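Local coordinates for protein metazoan TIR-STING fusion (Crassostrea gigas, PDB 6WT6) that joins a TIR domain to a STING ligand-binding domain in one chain, combining two kinds of module known from innate immune signalling, at residues G182-Y187 with D318-C323; D194-V199 with S324-I329; L218-S223 with M307-T312. One frame throughout, in Å; residues are numbered along the deposited sequence.

How the contacts relate
All three contacts lie in the STING-family part of the chain, with centres about 11 Å (1 to 2), 15 Å (1 to 3) and 18 Å (2 to 3) apart. Along the sequence the segments of contacts 1 and 2 alternate, whereas both segments of contact 3 fall between those of either one. Contacts 1 and 2 share helix 176-204, and contacts 1 and 3 share helix 299-319. Contacts 2 and 3 meet through neighbouring parallel strands, 327-332 and 212-221, where a probable hydrogen bond joins L218 N to K328 O at 2.8 Å. Two long helices and a sheet are thus tied together, and contacts 1 and 3 also touch the second subunit.

Contact 1 (G182-Y187 with D318-C323); sequences GYYYGY and DTDPEC
Y184 reaches D320 with the end of its phenol: the OH donates a hydrogen bond to OD2 of D320 across a modelled distance of 2.4 Å, a value so short that its exact length is doubtful. The acceptor lies at the ring edge, near the ring plane, while the carboxylate itself is turned 72° from that plane. C323 makes the other touch, its SG standing 4.2 Å from Y184 CE1 in an oblique sulfur-aromatic approach. The backbones stay well apart, the nearest CA atoms being those of Y184 and C323 at 9.6 Å, and the phenol spans the gap because its CG is anti to the backbone N (chi1 179°).

Next come the groups that set the partners in place. The two oxygens of D320 have separate tasks: OD1 closes an Asx turn by accepting from E322 N at 3.3 Å, with the donor lying above the carboxylate plane, whereas OD2 also forms a salt bridge with K189. The K189 ammonium would help balance this buried carboxylate, although it is shared with E322 OE2, to which it is also salt-bridged. C323 N binds D320 O at 3.1 Å, bringing the sulfur back toward the phenol. On the helix, Y184 CD2 sits 3.5 Å above the plane of the Y185 ring, displaced toward its rim, so one tyrosine presents its edge to a face of the next; Y185 OH is hydrogen-bonded to T295 of the second subunit.

D320 is the first residue to leave helical geometry after helix 299-319, and the contact therefore fastens the turn beyond that helix to helix 176-204. I316 and L317 of the former also pack on Y184, and L192 of the latter packs on C323.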
# COMPACT_ATOMS: atom_id res chain seq x y z
N GLY A 182 -0.15 -0.89 7.51
CA GLY A 182 -0.86 -2.08 7.94
C GLY A 182 -0.05 -2.93 8.90
O GLY A 182 -0.60 -3.53 9.84
N TYR A 183 1.26 -3.02 8.69
CA TYR A 183 2.12 -3.77 9.59
C TYR A 183 2.31 -3.04 10.91
O TYR A 183 2.37 -3.66 11.97
CB TYR A 183 3.47 -4.04 8.90
CG TYR A 183 4.45 -4.93 9.65
CD1 TYR A 183 4.05 -6.15 10.19
CD2 TYR A 183 5.79 -4.57 9.75
CE1 TYR A 183 4.96 -6.97 10.84
CE2 TYR A 183 6.70 -5.38 10.40
CZ TYR A 183 6.29 -6.57 10.94
OH TYR A 183 7.22 -7.36 11.58
N TYR A 184 2.37 -1.71 10.86
CA TYR A 184 2.44 -0.86 12.05
C TYR A 184 1.19 -1.02 12.91
O TYR A 184 1.25 -1.63 13.98
CB TYR A 184 2.64 0.60 11.63
CG TYR A 184 2.70 1.59 12.77
CD1 TYR A 184 3.77 1.59 13.65
CD2 TYR A 184 1.70 2.54 12.94
CE1 TYR A 184 3.83 2.51 14.69
CE2 TYR A 184 1.76 3.46 13.97
CZ TYR A 184 2.82 3.44 14.84
OH TYR A 184 2.88 4.35 15.86
N TYR A 185 0.05 -0.49 12.45
CA TYR A 185 -1.15 -0.48 13.29
C TYR A 185 -1.73 -1.86 13.53
O TYR A 185 -2.42 -2.06 14.53
CB TYR A 185 -2.24 0.43 12.69
CG TYR A 185 -2.07 1.88 13.03
CD1 TYR A 185 -2.24 2.34 14.33
CD2 TYR A 185 -1.72 2.80 12.05
CE1 TYR A 185 -2.08 3.67 14.65
CE2 TYR A 185 -1.56 4.14 12.36
CZ TYR A 185 -1.74 4.56 13.66
OH TYR A 185 -1.57 5.88 13.96
N GLY A 186 -1.46 -2.82 12.65
CA GLY A 186 -1.99 -4.15 12.86
C GLY A 186 -1.17 -5.03 13.76
O GLY A 186 -1.64 -6.10 14.16
N TYR A 187 0.05 -4.61 14.12
CA TYR A 187 0.96 -5.51 14.82
C TYR A 187 2.02 -4.76 15.62
O TYR A 187 2.04 -4.85 16.86
CB TYR A 187 1.64 -6.45 13.81
CG TYR A 187 2.58 -7.47 14.43
CD1 TYR A 187 2.10 -8.45 15.29
CD2 TYR A 187 3.93 -7.45 14.14
CE1 TYR A 187 2.95 -9.38 15.86
CE2 TYR A 187 4.79 -8.39 14.70
CZ TYR A 187 4.30 -9.35 15.56
OH TYR A 187 5.15 -10.28 16.12
N ASP A 318 10.41 5.39 13.75
CA ASP A 318 11.23 6.42 14.39
C ASP A 318 10.43 7.67 14.72
O ASP A 318 10.86 8.47 15.56
CB ASP A 318 12.42 6.78 13.51
CG ASP A 318 13.48 5.70 13.50
OD1 ASP A 318 13.48 4.87 14.44
OD2 ASP A 318 14.30 5.66 12.56
N THR A 319 9.28 7.87 14.07
CA THR A 319 8.39 8.97 14.44
C THR A 319 7.70 8.70 15.77
O THR A 319 7.43 9.63 16.54
CB THR A 319 7.37 9.19 13.32
OG1 THR A 319 7.98 9.96 12.27
CG2 THR A 319 6.12 9.92 13.83
N ASP A 320 7.43 7.43 16.08
CA ASP A 320 6.69 7.05 17.27
C ASP A 320 7.67 6.81 18.41
O ASP A 320 8.45 5.85 18.35
CB ASP A 320 5.85 5.81 17.00
CG ASP A 320 4.93 5.45 18.14
OD1 ASP A 320 5.06 6.05 19.23
OD2 ASP A 320 4.07 4.57 17.95
N PRO A 321 7.66 7.63 19.47
CA PRO A 321 8.70 7.50 20.50
C PRO A 321 8.61 6.21 21.31
O PRO A 321 9.64 5.75 21.82
CB PRO A 321 8.48 8.74 21.39
CG PRO A 321 7.74 9.71 20.50
CD PRO A 321 6.86 8.85 19.65
N GLU A 322 7.43 5.62 21.45
CA GLU A 322 7.29 4.37 22.19
C GLU A 322 7.53 3.14 21.32
O GLU A 322 7.47 2.02 21.84
CB GLU A 322 5.90 4.29 22.84
CG GLU A 322 4.73 4.28 21.87
CD GLU A 322 3.40 3.95 22.54
OE1 GLU A 322 3.35 3.90 23.79
OE2 GLU A 322 2.41 3.72 21.82
N CYS A 323 7.80 3.30 20.03
CA CYS A 323 8.12 2.19 19.14
C CYS A 323 9.54 2.22 18.60
O CYS A 323 10.09 1.16 18.30
CB CYS A 323 7.15 2.13 17.95
SG CYS A 323 5.53 1.43 18.33

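Contact 2 (D194-V199 with S324-I329); sequences DLDKTV and SKKCKI
The carboxylate of D196 has the aliphatic outer part of the K326 chain across one face: CD and CE both stand almost squarely above the plane, CE being 3.5 Å from D196 CG and 3.4 Å from OD2. With CG between its backbone N and carbonyl carbon (chi1 64°), D196 folds back so that K197 N, from the other side of the plane, makes a weak bond to OD1. OD2 has a salt-bridge partner in R200.

K326 NZ is 4.1 Å from D196 OD1, too far for a salt bridge, so any attraction is probably longer-range. Its ammonium is instead hydrogen-bonded to the carbonyls of E322 and P193, and bends at chi2 (-71°) and chi4 (55°) bring it there while CD and CE pass over the acid. A second, looser touch is a methyl against a carbonyl: L195 CD2 is 4.3 Å from K326 O. The same leucine packs on L216.

K326 is also backbone-bonded to L216, just before strand 327-332 begins beside strand 212-221. A helix here lies against the beginning of a strand outermost in this chain's sheet, joining helix 176-204 to the mixed sheet of the STING-type alpha/beta domain.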
# COMPACT_ATOMS: atom_id res chain seq x y z
N ASP A 194 5.67 -2.08 24.85
CA ASP A 194 6.10 -2.67 26.11
C ASP A 194 6.91 -3.95 25.93
O ASP A 194 7.17 -4.65 26.91
CB ASP A 194 4.88 -2.94 27.01
CG ASP A 194 4.37 -1.69 27.70
OD1 ASP A 194 5.15 -0.71 27.81
OD2 ASP A 194 3.20 -1.68 28.14
N LEU A 195 7.33 -4.26 24.70
CA LEU A 195 8.05 -5.51 24.46
C LEU A 195 9.40 -5.54 25.16
O LEU A 195 9.82 -6.58 25.67
CB LEU A 195 8.21 -5.74 22.95
CG LEU A 195 8.93 -6.99 22.44
CD1 LEU A 195 8.27 -7.48 21.17
CD2 LEU A 195 10.40 -6.69 22.18
N ASP A 196 10.10 -4.39 25.21
CA ASP A 196 11.40 -4.34 25.88
C ASP A 196 11.29 -4.74 27.35
O ASP A 196 12.22 -5.34 27.89
CB ASP A 196 12.00 -2.94 25.75
CG ASP A 196 11.17 -1.87 26.46
OD1 ASP A 196 9.93 -2.03 26.55
OD2 ASP A 196 11.77 -0.87 26.91
N LYS A 197 10.17 -4.43 28.00
CA LYS A 197 9.95 -4.91 29.36
C LYS A 197 9.80 -6.42 29.39
O LYS A 197 10.37 -7.10 30.25
CB LYS A 197 8.72 -4.23 29.96
CG LYS A 197 8.82 -2.72 30.08
CD LYS A 197 7.55 -2.14 30.68
CE LYS A 197 7.62 -0.63 30.74
NZ LYS A 197 8.81 -0.16 31.50
N THR A 198 9.03 -6.97 28.45
CA THR A 198 8.83 -8.42 28.41
C THR A 198 10.16 -9.14 28.18
O THR A 198 10.42 -10.18 28.79
CB THR A 198 7.83 -8.77 27.31
OG1 THR A 198 6.64 -7.99 27.49
CG2 THR A 198 7.47 -10.25 27.37
N VAL A 199 11.00 -8.58 27.31
CA VAL A 199 12.28 -9.22 26.98
C VAL A 199 13.20 -9.20 28.19
O VAL A 199 13.84 -10.21 28.52
CB VAL A 199 12.92 -8.53 25.77
CG1 VAL A 199 14.36 -8.98 25.58
CG2 VAL A 199 12.11 -8.81 24.52
N SER A 324 10.14 3.40 18.44
CA SER A 324 11.52 3.45 17.97
C SER A 324 12.45 2.88 19.03
O SER A 324 12.17 2.93 20.23
CB SER A 324 11.91 4.89 17.64
OG SER A 324 11.83 5.72 18.78
N LYS A 325 13.56 2.30 18.57
CA LYS A 325 14.52 1.59 19.40
C LYS A 325 13.92 0.37 20.09
O LYS A 325 14.52 -0.16 21.04
CB LYS A 325 15.17 2.52 20.44
CG LYS A 325 15.91 3.71 19.86
CD LYS A 325 16.48 4.60 20.96
CE LYS A 325 15.39 5.14 21.88
NZ LYS A 325 15.92 6.10 22.90
N LYS A 326 12.74 -0.09 19.66
CA LYS A 326 12.16 -1.30 20.21
C LYS A 326 12.34 -2.51 19.31
O LYS A 326 12.19 -3.65 19.77
CB LYS A 326 10.66 -1.10 20.50
CG LYS A 326 10.36 -0.06 21.57
CD LYS A 326 10.75 -0.54 22.97
CE LYS A 326 10.59 0.55 24.02
NZ LYS A 326 9.22 1.13 24.04
N CYS A 327 12.66 -2.30 18.04
CA CYS A 327 12.92 -3.40 17.12
C CYS A 327 14.12 -3.06 16.27
O CYS A 327 14.52 -1.90 16.14
CB CYS A 327 11.69 -3.71 16.25
SG CYS A 327 11.39 -2.52 14.94
N LYS A 328 14.73 -4.10 15.69
CA LYS A 328 15.85 -3.93 14.78
C LYS A 328 15.57 -4.73 13.51
O LYS A 328 15.47 -5.96 13.56
CB LYS A 328 17.16 -4.39 15.42
CG LYS A 328 18.38 -4.21 14.52
CD LYS A 328 18.50 -2.76 14.06
CE LYS A 328 19.77 -2.53 13.26
NZ LYS A 328 19.81 -3.40 12.06
N ILE A 329 15.43 -4.03 12.40
CA ILE A 329 15.20 -4.68 11.11
C ILE A 329 16.55 -5.18 10.58
O ILE A 329 17.51 -4.41 10.47
CB ILE A 329 14.53 -3.74 10.11
CG1 ILE A 329 13.26 -3.14 10.72
CG2 ILE A 329 14.19 -4.48 8.83
CD1 ILE A 329 12.47 -2.27 9.76

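Contact 3 (L218-S223 with M307-T312); sequences LFFPQS and MRFYLT
F220 turns the CE2 corner of its ring to F309 and Y310, which meet it from directions about a right angle apart. CE2 comes within 3.6 Å of F309 CD2, arriving at the edge of the F309 ring near its plane, and lies 3.9 Å from Y310 CB. A neighbouring rim atom, F220 CD2, is 4.1 Å from Y310 CD1. Both ring pairs are oblique, with planes at 48° for F220 and F309 and 89° for F220 and Y310; neither is a stack or an edge-to-face pair, and only at F309 is the contact clearly at a ring edge.

The side chains of F220, F309 and Y310 all set out toward the opposite segment, from backbones well apart: the CA atoms of F220 and Y310, the closest pair, are 8.8 Å apart. F220 spans this distance with CG anti to its N (chi1 -164°).

F331 adds another ring beside F220, and F179 of helix 176-204 packs on F309. The phenol oxygen of Y310 is hydrogen-bonded to D79 of the second subunit, linking this buried region to the dimer interface. Together F220, F309 and Y310 form an aromatic cluster in helix-on-sheet packing, with helix 299-319 held against strand 212-221 in the core of the STING-type alpha/beta domain.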
# COMPACT_ATOMS: atom_id res chain seq x y z
N LEU A 218 13.78 -8.15 13.42
CA LEU A 218 12.87 -8.43 12.32
C LEU A 218 13.69 -8.71 11.08
O LEU A 218 14.47 -7.86 10.64
CB LEU A 218 11.92 -7.25 12.09
CG LEU A 218 11.04 -6.83 13.27
CD1 LEU A 218 10.42 -5.48 12.99
CD2 LEU A 218 9.97 -7.89 13.55
N PHE A 219 13.52 -9.90 10.51
CA PHE A 219 14.40 -10.38 9.45
C PHE A 219 13.80 -10.08 8.08
O PHE A 219 12.62 -10.36 7.83
CB PHE A 219 14.68 -11.87 9.62
CG PHE A 219 15.55 -12.17 10.81
CD1 PHE A 219 16.93 -12.17 10.68
CD2 PHE A 219 14.99 -12.40 12.05
CE1 PHE A 219 17.73 -12.42 11.78
CE2 PHE A 219 15.79 -12.66 13.15
CZ PHE A 219 17.16 -12.67 13.01
N PHE A 220 14.62 -9.51 7.21
CA PHE A 220 14.20 -8.98 5.91
C PHE A 220 15.15 -9.55 4.86
O PHE A 220 16.11 -8.87 4.44
CB PHE A 220 14.22 -7.44 5.94
CG PHE A 220 13.46 -6.78 4.81
CD1 PHE A 220 13.46 -7.32 3.53
CD2 PHE A 220 12.77 -5.61 5.04
CE1 PHE A 220 12.77 -6.69 2.50
CE2 PHE A 220 12.08 -4.98 4.02
CZ PHE A 220 12.08 -5.52 2.75
N PRO A 221 14.93 -10.78 4.43
CA PRO A 221 15.74 -11.34 3.33
C PRO A 221 15.47 -10.59 2.04
O PRO A 221 14.33 -10.25 1.72
CB PRO A 221 15.27 -12.79 3.25
CG PRO A 221 13.88 -12.77 3.80
CD PRO A 221 13.91 -11.74 4.90
N GLN A 222 16.55 -10.34 1.27
CA GLN A 222 16.42 -9.54 0.06
C GLN A 222 15.49 -10.19 -0.96
O GLN A 222 14.81 -9.49 -1.72
CB GLN A 222 17.79 -9.30 -0.57
CG GLN A 222 17.74 -8.45 -1.83
CD GLN A 222 19.12 -8.16 -2.39
OE1 GLN A 222 20.13 -8.60 -1.84
NE2 GLN A 222 19.16 -7.43 -3.49
N SER A 223 15.44 -11.52 -1.00
CA SER A 223 14.53 -12.17 -1.93
C SER A 223 13.08 -12.06 -1.50
O SER A 223 12.19 -12.41 -2.29
CB SER A 223 14.89 -13.65 -2.09
OG SER A 223 14.44 -14.39 -0.98
N MET A 307 12.47 -1.79 -0.77
CA MET A 307 13.24 -0.73 -0.13
C MET A 307 12.39 0.49 0.20
O MET A 307 12.65 1.18 1.19
CB MET A 307 14.43 -0.31 -1.00
CG MET A 307 15.50 -1.39 -1.17
SD MET A 307 15.77 -2.34 0.34
CE MET A 307 16.68 -1.18 1.32
N ARG A 308 11.37 0.77 -0.61
CA ARG A 308 10.39 1.79 -0.25
C ARG A 308 9.62 1.38 0.99
O ARG A 308 9.42 2.18 1.91
CB ARG A 308 9.44 2.05 -1.42
CG ARG A 308 10.03 2.86 -2.55
CD ARG A 308 9.11 2.81 -3.75
NE ARG A 308 9.55 3.72 -4.80
CZ ARG A 308 9.01 3.76 -6.01
NH1 ARG A 308 8.00 2.95 -6.32
NH2 ARG A 308 9.47 4.62 -6.91
N PHE A 309 9.18 0.11 1.04
CA PHE A 309 8.55 -0.41 2.25
C PHE A 309 9.48 -0.28 3.44
O PHE A 309 9.08 0.18 4.52
CB PHE A 309 8.13 -1.86 2.04
CG PHE A 309 7.86 -2.61 3.33
CD1 PHE A 309 6.73 -2.33 4.08
CD2 PHE A 309 8.74 -3.57 3.78
CE1 PHE A 309 6.48 -3.02 5.26
CE2 PHE A 309 8.50 -4.26 4.96
CZ PHE A 309 7.37 -3.98 5.71
N TYR A 310 10.73 -0.70 3.27
CA TYR A 310 11.72 -0.64 4.34
C TYR A 310 11.90 0.79 4.84
O TYR A 310 11.94 1.04 6.05
CB TYR A 310 13.04 -1.22 3.82
CG TYR A 310 14.20 -1.20 4.79
CD1 TYR A 310 14.16 -1.92 5.97
CD2 TYR A 310 15.36 -0.50 4.49
CE1 TYR A 310 15.23 -1.91 6.84
CE2 TYR A 310 16.44 -0.49 5.35
CZ TYR A 310 16.36 -1.20 6.53
OH TYR A 310 17.43 -1.19 7.39
N LEU A 311 11.97 1.75 3.91
CA LEU A 311 12.14 3.14 4.29
C LEU A 311 10.89 3.70 4.97
O LEU A 311 10.99 4.44 5.95
CB LEU A 311 12.48 3.96 3.04
CG LEU A 311 12.59 5.48 3.15
CD1 LEU A 311 13.57 5.86 4.24
CD2 LEU A 311 13.03 6.04 1.80
N THR A 312 9.70 3.35 4.46
CA THR A 312 8.47 3.89 5.03
C THR A 312 8.23 3.34 6.43
O THR A 312 7.81 4.08 7.33
CB THR A 312 7.28 3.58 4.13
OG1 THR A 312 7.55 4.05 2.80
CG2 THR A 312 6.03 4.25 4.65